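PDB 6VC6: 6-phospho-alpha-glucosidase from Merdibacter massiliensis, which hydrolyses 6-phospho-alpha-glucosides, probably by the NAD- and manganese-dependent redox-elimination route of family 4 glycoside hydrolases. Local coordinates for residues R93-G107 against K273-V287. Residues are numbered along the deposited sequence; the frame is centred on the assembly and turned at random.
Sequences RREDEHISLHLGRIG and KFSHLNPDYTRADEV. With G6P (6-O-phosphono-alpha-D-glucopyranose), chain F.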
ATOM      1  N   ARG A  93       1.651  -8.542 -12.428  1.00 35.69           N
ATOM      2  CA  ARG A  93       0.482  -8.684 -11.566  1.00 42.04           C
ATOM      3  C   ARG A  93      -0.547  -9.606 -12.205  1.00 35.98           C
ATOM      4  O   ARG A  93      -1.223 -10.376 -11.511  1.00 35.85           O
ATOM      5  CB  ARG A  93      -0.133  -7.315 -11.271  1.00 35.23           C
ATOM      6  CG  ARG A  93      -1.375  -7.372 -10.388  1.00 34.89           C
ATOM      7  CD  ARG A  93      -2.017  -6.001 -10.219  1.00 37.52           C
ATOM      8  NE  ARG A  93      -3.158  -6.042  -9.309  1.00 35.44           N
ATOM      9  CZ  ARG A  93      -3.866  -4.977  -8.947  1.00 39.18           C
ATOM     10  NH1 ARG A  93      -3.552  -3.778  -9.417  1.00 36.16           N
ATOM     11  NH2 ARG A  93      -4.889  -5.110  -8.113  1.00 35.07           N
ATOM     12  N   ARG A  94      -0.674  -9.541 -13.531  1.00 38.81           N
ATOM     13  CA  ARG A  94      -1.553 -10.455 -14.251  1.00 40.92           C
ATOM     14  C   ARG A  94      -1.114 -11.902 -14.055  1.00 38.18           C
ATOM     15  O   ARG A  94      -1.941 -12.786 -13.800  1.00 39.07           O
ATOM     16  CB  ARG A  94      -1.568 -10.088 -15.735  1.00 44.73           C
ATOM     17  CG  ARG A  94      -2.714 -10.683 -16.530  1.00 44.95           C
ATOM     18  CD  ARG A  94      -2.677 -10.190 -17.967  1.00 48.99           C
ATOM     19  NE  ARG A  94      -3.872 -10.569 -18.712  1.00 54.29           N
ATOM     20  CZ  ARG A  94      -4.010 -11.716 -19.369  1.00 57.82           C
ATOM     21  NH1 ARG A  94      -3.023 -12.601 -19.374  1.00 56.77           N
ATOM     22  NH2 ARG A  94      -5.135 -11.978 -20.021  1.00 61.33           N
ATOM     23  N   GLU A  95       0.192 -12.159 -14.166  1.00 35.71           N
ATOM     24  CA  GLU A  95       0.703 -13.512 -13.969  1.00 38.08           C
ATOM     25  C   GLU A  95       0.506 -13.973 -12.530  1.00 41.76           C
ATOM     26  O   GLU A  95       0.221 -15.151 -12.285  1.00 42.40           O
ATOM     27  CB  GLU A  95       2.181 -13.576 -14.354  1.00 40.21           C
ATOM     28  CG  GLU A  95       2.464 -13.250 -15.812  1.00 39.35           C
ATOM     29  CD  GLU A  95       2.130 -14.399 -16.743  1.00 49.24           C
ATOM     30  OE1 GLU A  95       2.052 -15.550 -16.265  1.00 48.17           O
ATOM     31  OE2 GLU A  95       1.951 -14.153 -17.954  1.00 58.03           O
ATOM     32  N   ASP A  96       0.660 -13.060 -11.566  1.00 37.17           N
ATOM     33  CA  ASP A  96       0.409 -13.403 -10.171  1.00 41.30           C
ATOM     34  C   ASP A  96      -1.028 -13.870  -9.971  1.00 39.11           C
ATOM     35  O   ASP A  96      -1.278 -14.865  -9.281  1.00 37.11           O
ATOM     36  CB  ASP A  96       0.699 -12.201  -9.271  1.00 40.14           C
ATOM     37  CG  ASP A  96       2.163 -11.805  -9.272  1.00 50.78           C
ATOM     38  OD1 ASP A  96       3.015 -12.648  -9.621  1.00 51.65           O
ATOM     39  OD2 ASP A  96       2.459 -10.643  -8.921  1.00 49.88           O
ATOM     40  N   GLU A  97      -1.985 -13.165 -10.573  1.00 38.99           N
ATOM     41  CA  GLU A  97      -3.391 -13.479 -10.353  1.00 39.49           C
ATOM     42  C   GLU A  97      -3.835 -14.685 -11.172  1.00 39.03           C
ATOM     43  O   GLU A  97      -4.556 -15.549 -10.662  1.00 34.65           O
ATOM     44  CB  GLU A  97      -4.250 -12.256 -10.681  1.00 38.51           C
ATOM     45  CG  GLU A  97      -4.220 -11.164  -9.619  1.00 35.51           C
ATOM     46  CD  GLU A  97      -4.698  -9.832 -10.166  1.00 42.92           C
ATOM     47  OE1 GLU A  97      -5.000  -9.770 -11.375  1.00 43.56           O
ATOM     48  OE2 GLU A  97      -4.778  -8.850  -9.397  1.00 41.02           O
ATOM     49  N   HIS A  98      -3.411 -14.765 -12.436  1.00 38.20           N
ATOM     50  CA  HIS A  98      -3.884 -15.833 -13.313  1.00 40.32           C
ATOM     51  C   HIS A  98      -3.390 -17.196 -12.843  1.00 38.90           C
ATOM     52  O   HIS A  98      -4.173 -18.147 -12.727  1.00 39.71           O
ATOM     53  CB  HIS A  98      -3.434 -15.571 -14.751  1.00 40.05           C
ATOM     54  CG  HIS A  98      -4.375 -14.707 -15.533  1.00 45.64           C
ATOM     55  ND1 HIS A  98      -5.049 -15.157 -16.648  1.00 51.77           N
ATOM     56  CD2 HIS A  98      -4.755 -13.419 -15.357  1.00 41.31           C
ATOM     57  CE1 HIS A  98      -5.804 -14.183 -17.126  1.00 49.03           C
ATOM     58  NE2 HIS A  98      -5.643 -13.118 -16.361  1.00 44.44           N
ATOM     59  N   ILE A  99      -2.092 -17.305 -12.560  1.00 38.31           N
ATOM     60  CA  ILE A  99      -1.502 -18.604 -12.251  1.00 38.73           C
ATOM     61  C   ILE A  99      -2.046 -19.149 -10.935  1.00 36.95           C
ATOM     62  O   ILE A  99      -2.306 -20.351 -10.808  1.00 37.34           O
ATOM     63  CB  ILE A  99       0.033 -18.495 -12.243  1.00 40.48           C
ATOM     64  CG1 ILE A  99       0.537 -18.144 -13.646  1.00 38.25           C
ATOM     65  CG2 ILE A  99       0.665 -19.789 -11.751  1.00 40.31           C
ATOM     66  CD1 ILE A  99       1.984 -17.708 -13.699  1.00 41.05           C
ATOM     67  N   SER A 100      -2.235 -18.277  -9.942  1.00 36.85           N
ATOM     68  CA  SER A 100      -2.809 -18.720  -8.673  1.00 33.94           C
ATOM     69  C   SER A 100      -4.226 -19.246  -8.868  1.00 35.77           C
ATOM     70  O   SER A 100      -4.575 -20.325  -8.375  1.00 32.65           O
ATOM     71  CB  SER A 100      -2.795 -17.574  -7.661  1.00 34.79           C
ATOM     72  OG  SER A 100      -1.474 -17.127  -7.407  1.00 37.31           O
ATOM     73  N   LEU A 101      -5.056 -18.495  -9.596  1.00 38.87           N
ATOM     74  CA  LEU A 101      -6.439 -18.910  -9.804  1.00 36.03           C
ATOM     75  C   LEU A 101      -6.521 -20.154 -10.678  1.00 39.67           C
ATOM     76  O   LEU A 101      -7.366 -21.027 -10.446  1.00 37.44           O
ATOM     77  CB  LEU A 101      -7.243 -17.764 -10.419  1.00 38.26           C
ATOM     78  CG  LEU A 101      -7.506 -16.576  -9.492  1.00 39.16           C
ATOM     79  CD1 LEU A 101      -7.939 -15.354 -10.288  1.00 39.22           C
ATOM     80  CD2 LEU A 101      -8.549 -16.935  -8.445  1.00 33.88           C
ATOM     81  N   HIS A 102      -5.651 -20.257 -11.687  1.00 37.60           N
ATOM     82  CA  HIS A 102      -5.630 -21.447 -12.528  1.00 42.26           C
ATOM     83  C   HIS A 102      -5.213 -22.690 -11.755  1.00 43.04           C
ATOM     84  O   HIS A 102      -5.508 -23.807 -12.192  1.00 40.12           O
ATOM     85  CB  HIS A 102      -4.690 -21.239 -13.720  1.00 40.56           C
ATOM     86  CG  HIS A 102      -5.241 -20.332 -14.777  1.00 58.48           C
ATOM     87  ND1 HIS A 102      -6.517 -20.462 -15.279  1.00 62.97           N
ATOM     88  CD2 HIS A 102      -4.684 -19.286 -15.433  1.00 62.28           C
ATOM     89  CE1 HIS A 102      -6.725 -19.533 -16.195  1.00 64.44           C
ATOM     90  NE2 HIS A 102      -5.628 -18.806 -16.306  1.00 62.30           N
ATOM     91  N   LEU A 103      -4.540 -22.523 -10.617  1.00 43.57           N
ATOM     92  CA  LEU A 103      -4.078 -23.643  -9.809  1.00 39.29           C
ATOM     93  C   LEU A 103      -4.912 -23.846  -8.550  1.00 34.08           C
ATOM     94  O   LEU A 103      -4.508 -24.611  -7.667  1.00 37.01           O
ATOM     95  CB  LEU A 103      -2.603 -23.455  -9.445  1.00 41.64           C
ATOM     96  CG  LEU A 103      -1.629 -23.625 -10.612  1.00 41.14           C
ATOM     97  CD1 LEU A 103      -0.216 -23.237 -10.203  1.00 37.56           C
ATOM     98  CD2 LEU A 103      -1.667 -25.053 -11.142  1.00 42.89           C
ATOM     99  N   GLY A 104      -6.057 -23.178  -8.439  1.00 34.80           N
ATOM    100  CA  GLY A 104      -6.998 -23.460  -7.375  1.00 34.81           C
ATOM    101  C   GLY A 104      -6.823 -22.674  -6.096  1.00 36.88           C
ATOM    102  O   GLY A 104      -7.281 -23.131  -5.043  1.00 35.04           O
ATOM    103  N   ARG A 105      -6.181 -21.509  -6.144  1.00 34.62           N
ATOM    104  CA  ARG A 105      -6.045 -20.659  -4.970  1.00 34.61           C
ATOM    105  C   ARG A 105      -6.338 -19.218  -5.362  1.00 36.96           C
ATOM    106  O   ARG A 105      -6.358 -18.866  -6.544  1.00 36.94           O
ATOM    107  CB  ARG A 105      -4.649 -20.769  -4.340  1.00 35.72           C
ATOM    108  CG  ARG A 105      -4.361 -22.115  -3.687  1.00 34.16           C
ATOM    109  CD  ARG A 105      -5.326 -22.403  -2.546  1.00 35.17           C
ATOM    110  NE  ARG A 105      -4.945 -23.599  -1.798  1.00 33.52           N
ATOM    111  CZ  ARG A 105      -5.357 -24.829  -2.093  1.00 42.91           C
ATOM    112  NH1 ARG A 105      -6.166 -25.030  -3.125  1.00 35.84           N
ATOM    113  NH2 ARG A 105      -4.959 -25.858  -1.357  1.00 39.10           N
ATOM    114  N   ILE A 106      -6.571 -18.384  -4.345  1.00 37.74           N
ATOM    115  CA  ILE A 106      -6.894 -16.984  -4.587  1.00 36.57           C
ATOM    116  C   ILE A 106      -5.723 -16.298  -5.273  1.00 34.97           C
ATOM    117  O   ILE A 106      -4.563 -16.459  -4.874  1.00 31.50           O
ATOM    118  CB  ILE A 106      -7.257 -16.282  -3.269  1.00 40.77           C
ATOM    119  CG1 ILE A 106      -8.588 -16.808  -2.726  1.00 43.26           C
ATOM    120  CG2 ILE A 106      -7.322 -14.772  -3.461  1.00 34.92           C
ATOM    121  CD1 ILE A 106      -8.971 -16.223  -1.383  1.00 44.16           C
ATOM    122  N   GLY A 107      -6.023 -15.541  -6.327  1.00 35.46           N
ATOM    123  CA  GLY A 107      -5.031 -14.710  -6.977  1.00 35.84           C
ATOM    124  C   GLY A 107      -5.280 -13.244  -6.692  1.00 36.57           C
ATOM    125  O   GLY A 107      -6.304 -12.692  -7.106  1.00 37.09           O
ATOM    126  N   LYS A 273     -14.334 -16.227  -1.477  1.00 36.25           N
ATOM    127  CA  LYS A 273     -13.613 -15.271  -2.313  1.00 42.43           C
ATOM    128  C   LYS A 273     -13.070 -15.934  -3.573  1.00 41.85           C
ATOM    129  O   LYS A 273     -13.139 -15.355  -4.663  1.00 41.47           O
ATOM    130  CB  LYS A 273     -12.484 -14.621  -1.515  1.00 36.75           C
ATOM    131  CG  LYS A 273     -12.961 -13.710  -0.392  1.00 36.90           C
ATOM    132  CD  LYS A 273     -13.520 -12.403  -0.928  1.00 42.32           C
ATOM    133  CE  LYS A 273     -13.941 -11.480   0.207  1.00 40.49           C
ATOM    134  NZ  LYS A 273     -14.171 -10.085  -0.262  1.00 40.10           N
ATOM    135  N   PHE A 274     -12.532 -17.149  -3.447  1.00 35.85           N
ATOM    136  CA  PHE A 274     -12.017 -17.849  -4.620  1.00 42.71           C
ATOM    137  C   PHE A 274     -13.138 -18.211  -5.587  1.00 43.33           C
ATOM    138  O   PHE A 274     -12.959 -18.138  -6.808  1.00 39.12           O
ATOM    139  CB  PHE A 274     -11.255 -19.104  -4.194  1.00 36.63           C
ATOM    140  CG  PHE A 274     -10.935 -20.035  -5.332  1.00 40.51           C
ATOM    141  CD1 PHE A 274      -9.841 -19.801  -6.148  1.00 35.10           C
ATOM    142  CD2 PHE A 274     -11.726 -21.146  -5.583  1.00 38.77           C
ATOM    143  CE1 PHE A 274      -9.544 -20.653  -7.196  1.00 43.17           C
ATOM    144  CE2 PHE A 274     -11.435 -22.000  -6.630  1.00 39.23           C
ATOM    145  CZ  PHE A 274     -10.342 -21.753  -7.437  1.00 36.93           C
ATOM    146  N   SER A 275     -14.301 -18.599  -5.059  1.00 38.43           N
ATOM    147  CA  SER A 275     -15.420 -19.062  -5.871  1.00 49.53           C
ATOM    148  C   SER A 275     -15.969 -17.982  -6.793  1.00 50.32           C
ATOM    149  O   SER A 275     -16.626 -18.311  -7.786  1.00 51.54           O
ATOM    150  CB  SER A 275     -16.539 -19.586  -4.969  1.00 45.37           C
ATOM    151  OG  SER A 275     -17.098 -18.541  -4.194  1.00 60.56           O
ATOM    152  N   HIS A 276     -15.768 -16.710  -6.449  1.00 46.16           N
ATOM    153  CA  HIS A 276     -16.355 -15.601  -7.190  1.00 49.25           C
ATOM    154  C   HIS A 276     -15.315 -14.796  -7.964  1.00 50.11           C
ATOM    155  O   HIS A 276     -15.587 -13.660  -8.362  1.00 54.08           O
ATOM    156  CB  HIS A 276     -17.135 -14.690  -6.243  1.00 50.13           C
ATOM    157  CG  HIS A 276     -18.318 -15.353  -5.608  1.00 56.20           C
ATOM    158  ND1 HIS A 276     -18.196 -16.299  -4.614  1.00 56.07           N
ATOM    159  CD2 HIS A 276     -19.646 -15.209  -5.830  1.00 52.17           C
ATOM    160  CE1 HIS A 276     -19.397 -16.709  -4.249  1.00 54.31           C
ATOM    161  NE2 HIS A 276     -20.295 -16.063  -4.972  1.00 54.57           N
ATOM    162  N   LEU A 277     -14.133 -15.363  -8.190  1.00 46.71           N
ATOM    163  CA  LEU A 277     -13.074 -14.700  -8.937  1.00 44.15           C
ATOM    164  C   LEU A 277     -12.938 -15.344 -10.310  1.00 46.28           C
ATOM    165  O   LEU A 277     -12.820 -16.570 -10.417  1.00 47.82           O
ATOM    166  CB  LEU A 277     -11.742 -14.769  -8.184  1.00 42.66           C
ATOM    167  CG  LEU A 277     -11.596 -13.827  -6.987  1.00 46.04           C
ATOM    168  CD1 LEU A 277     -10.268 -14.054  -6.278  1.00 42.13           C
ATOM    169  CD2 LEU A 277     -11.741 -12.375  -7.415  1.00 40.01           C
ATOM    170  N   ASN A 278     -12.960 -14.519 -11.351  1.00 43.60           N
ATOM    171  CA  ASN A 278     -12.796 -15.010 -12.713  1.00 43.07           C
ATOM    172  C   ASN A 278     -11.327 -15.327 -12.969  1.00 48.03           C
ATOM    173  O   ASN A 278     -10.491 -14.418 -12.911  1.00 43.03           O
ATOM    174  CB  ASN A 278     -13.297 -13.976 -13.714  1.00 47.08           C
ATOM    175  CG  ASN A 278     -13.487 -14.548 -15.108  1.00 43.22           C
ATOM    176  OD1 ASN A 278     -12.854 -15.536 -15.483  1.00 43.71           O
ATOM    177  ND2 ASN A 278     -14.366 -13.925 -15.884  1.00 44.82           N
ATOM    178  N   PRO A 279     -10.970 -16.582 -13.256  1.00 40.69           N
ATOM    179  CA  PRO A 279      -9.550 -16.913 -13.449  1.00 41.59           C
ATOM    180  C   PRO A 279      -8.962 -16.379 -14.745  1.00 46.66           C
ATOM    181  O   PRO A 279      -7.734 -16.281 -14.849  1.00 46.02           O
ATOM    182  CB  PRO A 279      -9.535 -18.450 -13.429  1.00 40.90           C
ATOM    183  CG  PRO A 279     -10.893 -18.864 -12.912  1.00 42.64           C
ATOM    184  CD  PRO A 279     -11.828 -17.775 -13.316  1.00 41.58           C
ATOM    185  N   ASP A 280      -9.789 -16.032 -15.732  1.00 42.13           N
ATOM    186  CA  ASP A 280      -9.293 -15.610 -17.037  1.00 48.39           C
ATOM    187  C   ASP A 280      -9.384 -14.106 -17.266  1.00 40.21           C
ATOM    188  O   ASP A 280      -8.752 -13.601 -18.199  1.00 42.61           O
ATOM    189  CB  ASP A 280     -10.049 -16.348 -18.149  1.00 44.27           C
ATOM    190  CG  ASP A 280      -9.641 -17.806 -18.258  1.00 46.77           C
ATOM    191  OD1 ASP A 280      -8.431 -18.076 -18.407  1.00 55.83           O
ATOM    192  OD2 ASP A 280     -10.529 -18.683 -18.192  1.00 47.13           O
ATOM    193  N   TYR A 281     -10.151 -13.383 -16.452  1.00 40.33           N
ATOM    194  CA  TYR A 281     -10.202 -11.921 -16.492  1.00 41.52           C
ATOM    195  C   TYR A 281     -10.102 -11.432 -15.051  1.00 43.00           C
ATOM    196  O   TYR A 281     -11.090 -11.458 -14.310  1.00 43.39           O
ATOM    197  CB  TYR A 281     -11.473 -11.417 -17.169  1.00 43.59           C
ATOM    198  CG  TYR A 281     -11.462  -9.927 -17.433  1.00 42.76           C
ATOM    199  CD1 TYR A 281     -10.761  -9.398 -18.509  1.00 41.49           C
ATOM    200  CD2 TYR A 281     -12.148  -9.050 -16.603  1.00 40.90           C
ATOM    201  CE1 TYR A 281     -10.747  -8.038 -18.754  1.00 42.88           C
ATOM    202  CE2 TYR A 281     -12.140  -7.688 -16.840  1.00 41.58           C
ATOM    203  CZ  TYR A 281     -11.437  -7.187 -17.915  1.00 43.86           C
ATOM    204  OH  TYR A 281     -11.424  -5.832 -18.155  1.00 46.17           O
ATOM    205  N   THR A 282      -8.913 -10.987 -14.657  1.00 43.81           N
ATOM    206  CA  THR A 282      -8.614 -10.691 -13.268  1.00 43.38           C
ATOM    207  C   THR A 282      -8.596  -9.184 -13.022  1.00 42.65           C
ATOM    208  O   THR A 282      -8.836  -8.372 -13.920  1.00 41.89           O
ATOM    209  CB  THR A 282      -7.281 -11.326 -12.870  1.00 39.23           C
ATOM    210  OG1 THR A 282      -6.225 -10.745 -13.645  1.00 38.05           O
ATOM    211  CG2 THR A 282      -7.316 -12.826 -13.113  1.00 40.14           C
ATOM    212  N   ARG A 283      -8.301  -8.812 -11.772  1.00 45.18           N
ATOM    213  CA  ARG A 283      -8.293  -7.403 -11.390  1.00 40.49           C
ATOM    214  C   ARG A 283      -7.213  -6.631 -12.140  1.00 40.00           C
ATOM    215  O   ARG A 283      -7.405  -5.458 -12.483  1.00 39.47           O
ATOM    216  CB  ARG A 283      -8.098  -7.277  -9.878  1.00 46.36           C
ATOM    217  CG  ARG A 283      -7.950  -5.850  -9.372  1.00 40.63           C
ATOM    218  CD  ARG A 283      -9.155  -4.993  -9.726  1.00 43.28           C
ATOM    219  NE  ARG A 283      -8.959  -3.598  -9.338  1.00 43.83           N
ATOM    220  CZ  ARG A 283      -9.756  -2.600  -9.704  1.00 47.05           C
ATOM    221  NH1 ARG A 283     -10.810  -2.837 -10.472  1.00 44.16           N
ATOM    222  NH2 ARG A 283      -9.498  -1.362  -9.302  1.00 35.82           N
ATOM    223  N   ALA A 284      -6.071  -7.271 -12.403  1.00 39.91           N
ATOM    224  CA  ALA A 284      -5.031  -6.624 -13.195  1.00 39.93           C
ATOM    225  C   ALA A 284      -5.541  -6.277 -14.587  1.00 43.54           C
ATOM    226  O   ALA A 284      -5.184  -5.233 -15.147  1.00 41.08           O
ATOM    227  CB  ALA A 284      -3.796  -7.520 -13.284  1.00 40.49           C
ATOM    228  N   ASP A 285      -6.387  -7.139 -15.159  1.00 41.18           N
ATOM    229  CA  ASP A 285      -7.009  -6.822 -16.440  1.00 43.37           C
ATOM    230  C   ASP A 285      -8.018  -5.688 -16.296  1.00 42.49           C
ATOM    231  O   ASP A 285      -8.162  -4.859 -17.203  1.00 40.01           O
ATOM    232  CB  ASP A 285      -7.677  -8.068 -17.022  1.00 39.85           C
ATOM    233  CG  ASP A 285      -6.692  -9.191 -17.278  1.00 45.23           C
ATOM    234  OD1 ASP A 285      -5.695  -8.958 -17.995  1.00 41.69           O
ATOM    235  OD2 ASP A 285      -6.914 -10.307 -16.763  1.00 42.00           O
ATOM    236  N   GLU A 286      -8.728  -5.639 -15.164  1.00 40.16           N
ATOM    237  CA  GLU A 286      -9.652  -4.536 -14.914  1.00 42.37           C
ATOM    238  C   GLU A 286      -8.910  -3.209 -14.837  1.00 42.49           C
ATOM    239  O   GLU A 286      -9.384  -2.192 -15.360  1.00 42.85           O
ATOM    240  CB  GLU A 286     -10.430  -4.773 -13.620  1.00 48.54           C
ATOM    241  CG  GLU A 286     -11.183  -6.085 -13.548  1.00 49.38           C
ATOM    242  CD  GLU A 286     -11.761  -6.331 -12.168  1.00 53.43           C
ATOM    243  OE1 GLU A 286     -11.878  -7.510 -11.771  1.00 52.74           O
ATOM    244  OE2 GLU A 286     -12.093  -5.344 -11.477  1.00 46.38           O
ATOM    245  N   VAL A 287      -7.748  -3.198 -14.181  1.00 43.50           N
ATOM    246  CA  VAL A 287      -6.953  -1.980 -14.091  1.00 43.30           C
ATOM    247  C   VAL A 287      -6.405  -1.601 -15.458  1.00 41.07           C
ATOM    248  O   VAL A 287      -6.417  -0.424 -15.840  1.00 40.24           O
ATOM    249  CB  VAL A 287      -5.825  -2.148 -13.060  1.00 40.86           C
ATOM    250  CG1 VAL A 287      -4.897  -0.942 -13.086  1.00 37.98           C
ATOM    251  CG2 VAL A 287      -6.404  -2.355 -11.670  1.00 41.73           C
TER
HETATM  252  C1  G6P F 502      -6.170  -1.017  -1.664  1.00 41.07           C
HETATM  253  C2  G6P F 502      -4.803  -1.110  -0.972  1.00 40.99           C
HETATM  254  C3  G6P F 502      -3.615  -1.034  -1.913  1.00 37.01           C
HETATM  255  C4  G6P F 502      -3.914  -1.852  -3.148  1.00 44.51           C
HETATM  256  C5  G6P F 502      -5.026  -1.143  -3.899  1.00 39.51           C
HETATM  257  C6  G6P F 502      -5.448  -1.986  -5.095  1.00 40.70           C
HETATM  258  O1  G6P F 502      -6.917   0.070  -1.101  1.00 46.74           O
HETATM  259  O2  G6P F 502      -4.695  -0.062   0.002  1.00 42.25           O
HETATM  260  O3  G6P F 502      -2.433  -1.527  -1.275  1.00 41.11           O
HETATM  261  O4  G6P F 502      -2.743  -1.926  -3.966  1.00 36.86           O
HETATM  262  O5  G6P F 502      -6.198  -0.926  -3.103  1.00 43.75           O
HETATM  263  O6  G6P F 502      -6.011  -1.130  -6.082  1.00 48.85           O
HETATM  264  P   G6P F 502      -6.270  -1.666  -7.576  1.00 39.36           P
HETATM  265  O1P G6P F 502      -4.925  -1.482  -8.238  1.00 38.52           O
HETATM  266  O2P G6P F 502      -6.685  -3.108  -7.395  1.00 37.92           O
HETATM  267  O3P G6P F 502      -7.372  -0.775  -8.095  1.00 38.09           O
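The side chains of Leu101 and Phe274 run past one another head to tail, with Leu101 CD2 3.9 Å from Phe274 CD1. A branched leucine suits this spot because its two methyls part: CD2 goes to Phe274 and Leu277 CB, while CD1 rests against Thr282 CG2. Its CB meets Pro279 CB, part of a rigid apolar ring. Phe274, its CG anti to the backbone N (chi1 168°), brings CE1 to 3.6 Å from Gly104 C, with Gly104 O over one face toward the rim. Gly104, at positive phi, is the C-prime residue of the Schellman motif ending helix 89-102; lacking a side chain, it lets the flat ring lie close.

That helix, from the family 4 N-terminal region, meets the C-terminal region's helix 283-289 roughly antiparallel (146° between the local segments). Thr282 occupies the latter's N-cap position; its backbone N donates to Asp285 OD2, while its hydroxyl turns across to Glu97. Carboxylates suit both acidic sites, since each oxygen can take donors. His98 NE2 also reaches Asp285 OD2, almost straight (176°) and in its ring plane; OD1 takes Arg94 NE in a salt bridge. Glu97 OE1 accepts from Thr282 OG1 and Ala284 N, OE2 from Arg93 NE. With an alanine here, Ala284 N and Thr282 OG1 would probably lose their shared acceptor and Arg93 its carboxylate mate, leaving its guanidinium to its phosphate bonds. Arg93 NH2 and Arg283 NE share O2P of G6P.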